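Local coordinates for spike protein P1 (Pseudoalteromonas phage pm2, PDB 2VVE) that serves as the receptor-binding spike at the fivefold vertices of the virion, with its C-terminal part responsible for receptor binding and its N-terminal part associated with the capsid vertex, at residues T209-Y213 with D214-E218; T106-A110 with N111-F115; I118-P121 with P122-G126. One frame throughout, in Å; residues are numbered along the deposited sequence.

Contact 1. Residues T209-Y213 with D214-E218. With CA (calcium ion), chain C.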
# COMPACT_ATOMS: atom_id res chain seq x y z
N THR A 209 -9.16 -23.45 -35.36
CA THR A 209 -9.30 -24.83 -34.85
C THR A 209 -9.17 -25.90 -35.93
O THR A 209 -9.05 -27.10 -35.62
CB THR A 209 -10.65 -25.07 -34.10
OG1 THR A 209 -11.74 -24.93 -35.01
CG2 THR A 209 -10.82 -24.13 -32.92
N GLU A 210 -9.23 -25.48 -37.19
CA GLU A 210 -9.28 -26.41 -38.30
C GLU A 210 -7.95 -26.36 -39.03
O GLU A 210 -7.54 -25.31 -39.53
CB GLU A 210 -10.44 -26.06 -39.24
CG GLU A 210 -10.62 -26.99 -40.44
CD GLU A 210 -11.17 -28.35 -40.06
OE1 GLU A 210 -12.05 -28.43 -39.18
OE2 GLU A 210 -10.72 -29.35 -40.66
N LEU A 211 -7.25 -27.50 -39.05
CA LEU A 211 -6.02 -27.64 -39.81
C LEU A 211 -6.37 -28.44 -41.07
O LEU A 211 -6.54 -29.66 -41.02
CB LEU A 211 -4.93 -28.33 -38.97
CG LEU A 211 -3.56 -28.63 -39.60
CD1 LEU A 211 -2.89 -27.37 -40.13
CD2 LEU A 211 -2.66 -29.33 -38.61
N ASP A 212 -6.51 -27.73 -42.19
CA ASP A 212 -7.00 -28.31 -43.44
C ASP A 212 -5.95 -29.23 -44.05
O ASP A 212 -4.77 -28.89 -44.09
CB ASP A 212 -7.40 -27.19 -44.41
CG ASP A 212 -8.13 -27.70 -45.64
OD1 ASP A 212 -7.49 -28.34 -46.50
OD2 ASP A 212 -9.35 -27.44 -45.77
N TYR A 213 -6.39 -30.39 -44.51
CA TYR A 213 -5.52 -31.38 -45.15
C TYR A 213 -4.65 -30.78 -46.26
O TYR A 213 -3.46 -31.09 -46.36
CB TYR A 213 -6.38 -32.54 -45.70
CG TYR A 213 -5.64 -33.54 -46.57
CD1 TYR A 213 -4.89 -34.56 -45.99
CD2 TYR A 213 -5.70 -33.46 -47.96
CE1 TYR A 213 -4.21 -35.48 -46.78
CE2 TYR A 213 -5.02 -34.38 -48.76
CZ TYR A 213 -4.28 -35.39 -48.17
OH TYR A 213 -3.61 -36.30 -48.95
N ASP A 214 -5.26 -29.90 -47.06
CA ASP A 214 -4.59 -29.28 -48.20
C ASP A 214 -3.46 -28.35 -47.78
O ASP A 214 -2.46 -28.24 -48.48
CB ASP A 214 -5.61 -28.53 -49.06
CG ASP A 214 -6.67 -29.46 -49.63
OD1 ASP A 214 -6.33 -30.51 -50.20
OD2 ASP A 214 -7.87 -29.12 -49.52
N ALA A 215 -3.64 -27.69 -46.63
CA ALA A 215 -2.62 -26.82 -46.05
C ALA A 215 -1.42 -27.63 -45.57
O ALA A 215 -0.28 -27.21 -45.72
CB ALA A 215 -3.21 -26.00 -44.89
N VAL A 216 -1.70 -28.80 -44.98
CA VAL A 216 -0.65 -29.72 -44.55
C VAL A 216 0.19 -30.21 -45.74
O VAL A 216 1.42 -30.14 -45.72
CB VAL A 216 -1.25 -30.91 -43.73
CG1 VAL A 216 -0.16 -31.89 -43.30
CG2 VAL A 216 -2.02 -30.39 -42.50
N GLN A 217 -0.48 -30.68 -46.79
CA GLN A 217 0.19 -31.22 -47.98
C GLN A 217 0.98 -30.18 -48.78
O GLN A 217 2.15 -30.40 -49.11
CB GLN A 217 -0.82 -31.94 -48.88
CG GLN A 217 -1.64 -33.02 -48.19
CD GLN A 217 -0.80 -34.04 -47.42
OE1 GLN A 217 -0.06 -34.83 -48.01
NE2 GLN A 217 -0.92 -34.02 -46.10
N GLU A 218 0.35 -29.04 -49.09
CA GLU A 218 0.92 -28.02 -49.98
C GLU A 218 2.00 -27.16 -49.33
O GLU A 218 3.04 -26.90 -49.93
CB GLU A 218 -0.16 -27.09 -50.53
CG GLU A 218 -1.06 -27.70 -51.58
CD GLU A 218 -2.00 -26.67 -52.19
OE1 GLU A 218 -1.56 -25.53 -52.47
OE2 GLU A 218 -3.18 -27.01 -52.42
CA CA C . -9.50 -28.49 -48.04
O HOH W 1 -11.46 -27.85 -47.69
O HOH W 2 -9.67 -30.67 -47.05
O HOH W 3 -10.77 -29.49 -49.81
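D212 and D214 grip one calcium ion at the start of helix 213-219, a local case of a helix cap and a metal site sharing one aspartate, D212. D212 is the N-cap: its OD1 accepts from D214 N at 2.8 Å through the anti lone pair, the one turned away from OD2. With CG anti to the backbone N (chi1 -171°), the carboxylate lies beside its own carbonyl carbon, within reach of D214 N ahead of it; it also binds the calcium in bidentate fashion, D212 OD1 and OD2 each 2.5 Å from the ion. D214 OD2 binds the calcium more closely, at 2.3 Å. The peptide oxygen of D212 takes V216 N at 3.2 Å, and A215 N more weakly. Beside this turn V216 CG2 meets L211 CG at 3.7 Å, the two side chains crossing at about a right angle.

The outer side is looser. Y213 and Q217 are exposed, and the bent glutamine lays Q217 CG over one face of the Y213 ring, a CH-pi contact 3.7 Å from the ring centroid, with ring and amide planes 6° apart. Three waters also coordinate the calcium, while S150 O, a further ligand, and the S152 N bond to D212 OD2 tie the site to the start of strand 151-160. The 3.1 Å approach of D212 OD1 to D214 OD2 would probably be unfavourable without the calcium charge they share.

Contact 2. Residues T106-A110 with N111-F115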
# COMPACT_ATOMS: atom_id res chain seq x y z
N THR A 106 -1.56 -23.68 -20.35
CA THR A 106 -0.10 -23.73 -20.28
C THR A 106 0.52 -24.00 -21.66
O THR A 106 1.47 -23.32 -22.07
CB THR A 106 0.38 -24.75 -19.23
OG1 THR A 106 -0.11 -24.35 -17.95
CG2 THR A 106 1.91 -24.82 -19.18
N ALA A 107 -0.05 -24.95 -22.39
CA ALA A 107 0.51 -25.37 -23.68
C ALA A 107 0.40 -24.26 -24.72
O ALA A 107 1.32 -24.02 -25.50
CB ALA A 107 -0.18 -26.64 -24.17
N LEU A 108 -0.72 -23.54 -24.70
CA LEU A 108 -0.95 -22.47 -25.68
C LEU A 108 0.01 -21.30 -25.42
O LEU A 108 0.60 -20.75 -26.36
CB LEU A 108 -2.42 -22.03 -25.70
CG LEU A 108 -3.23 -22.72 -26.81
CD1 LEU A 108 -3.27 -24.27 -26.68
CD2 LEU A 108 -4.65 -22.15 -26.94
N GLU A 109 0.18 -20.95 -24.15
CA GLU A 109 1.11 -19.88 -23.77
C GLU A 109 2.55 -20.29 -24.10
O GLU A 109 3.33 -19.47 -24.58
CB GLU A 109 0.96 -19.51 -22.28
CG GLU A 109 -0.39 -18.92 -21.93
CD GLU A 109 -0.47 -18.44 -20.48
OE1 GLU A 109 0.59 -18.32 -19.83
OE2 GLU A 109 -1.59 -18.19 -20.00
N ALA A 110 2.88 -21.57 -23.87
CA ALA A 110 4.23 -22.07 -24.14
C ALA A 110 4.60 -21.96 -25.63
O ALA A 110 5.77 -21.83 -25.99
CB ALA A 110 4.37 -23.52 -23.67
N ASN A 111 3.57 -22.01 -26.47
CA ASN A 111 3.74 -22.01 -27.91
C ASN A 111 3.38 -20.66 -28.52
O ASN A 111 3.15 -20.55 -29.73
CB ASN A 111 2.94 -23.15 -28.52
CG ASN A 111 3.64 -24.48 -28.39
OD1 ASN A 111 4.58 -24.77 -29.15
ND2 ASN A 111 3.22 -25.29 -27.42
N ASN A 112 3.37 -19.64 -27.66
CA ASN A 112 3.18 -18.26 -28.06
C ASN A 112 1.90 -17.97 -28.83
O ASN A 112 1.93 -17.25 -29.84
CB ASN A 112 4.40 -17.75 -28.84
CG ASN A 112 5.64 -17.64 -27.95
OD1 ASN A 112 5.54 -17.64 -26.72
ND2 ASN A 112 6.80 -17.55 -28.58
N VAL A 113 0.79 -18.55 -28.37
CA VAL A 113 -0.53 -18.17 -28.88
C VAL A 113 -0.99 -16.91 -28.13
O VAL A 113 -1.22 -16.97 -26.92
CB VAL A 113 -1.57 -19.33 -28.72
CG1 VAL A 113 -2.97 -18.90 -29.24
CG2 VAL A 113 -1.08 -20.61 -29.42
N PRO A 114 -1.09 -15.75 -28.83
CA PRO A 114 -1.54 -14.53 -28.16
C PRO A 114 -2.90 -14.66 -27.48
O PRO A 114 -3.82 -15.31 -28.00
CB PRO A 114 -1.59 -13.50 -29.29
CG PRO A 114 -0.52 -13.97 -30.23
CD PRO A 114 -0.71 -15.47 -30.22
N PHE A 115 -3.00 -14.05 -26.31
CA PHE A 115 -4.24 -14.07 -25.54
C PHE A 115 -4.59 -12.68 -25.02
O PHE A 115 -3.79 -11.72 -25.11
CB PHE A 115 -4.10 -15.05 -24.35
CG PHE A 115 -3.00 -14.69 -23.38
CD1 PHE A 115 -3.19 -13.69 -22.42
CD2 PHE A 115 -1.76 -15.33 -23.45
CE1 PHE A 115 -2.17 -13.35 -21.53
CE2 PHE A 115 -0.73 -15.01 -22.57
CZ PHE A 115 -0.94 -14.01 -21.61
O HOH W 4 7.69 -19.30 -26.08
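The backbone between L108 and V113 closes helix 105-110 with a Schellman motif, in which V113 N bonds back to L108 O at 3.0 Å and N112 N to E109 O at 3.1 Å. N111 is the first to leave helical angles, and N112, the C-prime residue, has the positive phi (57°) of the motif. L108 O is gripped twice: N111 N and V113 N reach it from opposite faces of its carbonyl plane, the V113 bond being much the straighter.

Among the side chains, N111 folds back along the last turn. CG lies beside the backbone N, and from there N111 ND2 donates to A107 O at 3.0 Å, with the acceptor almost in the amide plane; the main-chain N111 N makes only a weak bond to the same oxygen. On the buried side, V113 turns its CG2 branch to L108 CG, 4.0 Å away, and both residues pack against F205 of strand 200-208 and against Y224. A different flank brings E109 beside F115: the extended glutamate passes the F115 ring obliquely, E109 CG 4.0 Å from F115 CE2, with carboxylate and ring planes 28° apart. Its charged end is claimed elsewhere, OE2 forming salt bridges with R203 and R105, which would be expected to stabilise its negative charge. At the outer end of the turn, water 4 donates to both A110 O and N112 OD1, lying 2.8 Å from the latter.

Contact 3. Residues I118-P121 with P122-G126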
# COMPACT_ATOMS: atom_id res chain seq x y z
N ILE A 118 -10.28 -11.22 -19.82
CA ILE A 118 -11.52 -10.50 -19.49
C ILE A 118 -11.70 -10.57 -17.98
O ILE A 118 -11.79 -11.65 -17.41
CB ILE A 118 -12.77 -11.10 -20.18
CG1 ILE A 118 -12.58 -11.19 -21.69
CG2 ILE A 118 -14.04 -10.30 -19.80
CD1 ILE A 118 -13.70 -11.96 -22.41
N ASP A 119 -11.75 -9.40 -17.34
CA ASP A 119 -12.03 -9.35 -15.91
C ASP A 119 -13.53 -9.20 -15.71
O ASP A 119 -14.09 -8.11 -15.91
CB ASP A 119 -11.25 -8.19 -15.26
CG ASP A 119 -11.32 -8.21 -13.74
OD1 ASP A 119 -11.83 -9.19 -13.16
OD2 ASP A 119 -10.84 -7.23 -13.13
N VAL A 120 -14.17 -10.30 -15.33
CA VAL A 120 -15.63 -10.33 -15.13
C VAL A 120 -15.98 -9.78 -13.74
O VAL A 120 -15.66 -10.41 -12.72
CB VAL A 120 -16.20 -11.76 -15.35
CG1 VAL A 120 -17.71 -11.79 -15.13
CG2 VAL A 120 -15.89 -12.24 -16.75
N PRO A 121 -16.65 -8.61 -13.69
CA PRO A 121 -16.96 -8.02 -12.39
C PRO A 121 -18.03 -8.82 -11.66
O PRO A 121 -18.76 -9.59 -12.31
CB PRO A 121 -17.51 -6.63 -12.77
CG PRO A 121 -18.06 -6.81 -14.13
CD PRO A 121 -17.17 -7.80 -14.81
N PRO A 122 -18.13 -8.67 -10.33
CA PRO A 122 -19.19 -9.35 -9.59
C PRO A 122 -20.55 -9.09 -10.22
O PRO A 122 -21.38 -9.99 -10.29
CB PRO A 122 -19.12 -8.72 -8.20
CG PRO A 122 -17.71 -8.28 -8.06
CD PRO A 122 -17.27 -7.87 -9.43
N GLU A 123 -20.74 -7.87 -10.71
CA GLU A 123 -21.99 -7.46 -11.34
C GLU A 123 -22.36 -8.30 -12.59
O GLU A 123 -23.52 -8.30 -13.02
CB GLU A 123 -21.95 -5.95 -11.63
CG GLU A 123 -21.97 -5.03 -10.37
CD GLU A 123 -20.61 -4.89 -9.61
OE1 GLU A 123 -19.53 -4.97 -10.24
OE2 GLU A 123 -20.64 -4.68 -8.37
N LEU A 124 -21.38 -9.02 -13.16
CA LEU A 124 -21.59 -9.87 -14.36
C LEU A 124 -21.38 -11.37 -14.08
O LEU A 124 -21.36 -12.20 -15.01
CB LEU A 124 -20.66 -9.40 -15.49
CG LEU A 124 -20.69 -10.03 -16.90
CD1 LEU A 124 -21.89 -9.55 -17.71
CD2 LEU A 124 -19.40 -9.76 -17.66
N ASP A 125 -21.21 -11.71 -12.81
CA ASP A 125 -21.01 -13.10 -12.39
C ASP A 125 -22.15 -14.00 -12.87
O ASP A 125 -23.29 -13.87 -12.43
CB ASP A 125 -20.87 -13.18 -10.87
CG ASP A 125 -20.60 -14.59 -10.37
OD1 ASP A 125 -20.36 -15.49 -11.21
OD2 ASP A 125 -20.63 -14.78 -9.14
N GLY A 126 -21.81 -14.91 -13.79
CA GLY A 126 -22.76 -15.87 -14.36
C GLY A 126 -23.83 -15.25 -15.25
O GLY A 126 -24.90 -15.84 -15.44
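This is a short turn contact at the end of strand 116-120, where the chain leaves the sheet through two consecutive prolines, P121 and P122, and enters a one-turn 3-10 segment, 122-124, on its way to strand 129-137. The turn is closed by the backbone bond from L124 N to P121 O, 2.8 Å. The following turn is fastened in the same manner within its own segment, D125 N reaching P122 O at 3.1 Å.

Apolar packing then folds the turn back over the strand end. L124 carries its CG anti to the backbone N (chi1 -176°), which directs the isobutyl group back toward V120; L124 CD2 lies 3.7 Å from V120 CG1, and the two side chains meet nearly at right angles. The P121 ring fills the flank of the same leucine, P121 CD 3.9 Å from L124 CB. Between the prolines, P121 CB approaches P122 CD at 3.6 Å. E123 bends at chi2, bringing its OE1 to 3.6 Å from P121 CB, whereas its other oxygen, OE2, is hydrogen-bonded to Q248 of strand 245-253.

V120 and L124 are buried. L124 is sealed further by L240 and L241 of helix 239-242 and by F129, and V120 by H202 and L197. The exposed side is carried by P122 and D125. The two successive i to i+3 bonds, with helical phi/psi at P122 and E123, are those of a short 3-10 segment. It carries the chain from strand 116-120, in the sheet with 200-208, toward strand 129-137 in another antiparallel sheet, a crossing consistent with a jelly-roll-like fold.

Overall arrangement
The contacts are a helix start, a helix end and a strand exit in one domain family of the spike; along the chain contact 2 comes first, then contact 3, then contact 1. Contacts 2 and 3 bracket the strand 116-120, with centres about 24 Å apart. Contact 1 lies farther out, its centre about 21 Å from that of contact 2 and about 37 Å from that of contact 3; apart from the junction of contacts 2 and 3 in the sequence, they do not touch. Strand 200-208 relates all three, pairing with strand 116-120, packing on side chains of contact 2 and running into the calcium-bound turn. Helix and strand ends are thus spread along one elongated domain beside strand 200-208, with the calcium site at the far end from contact 3.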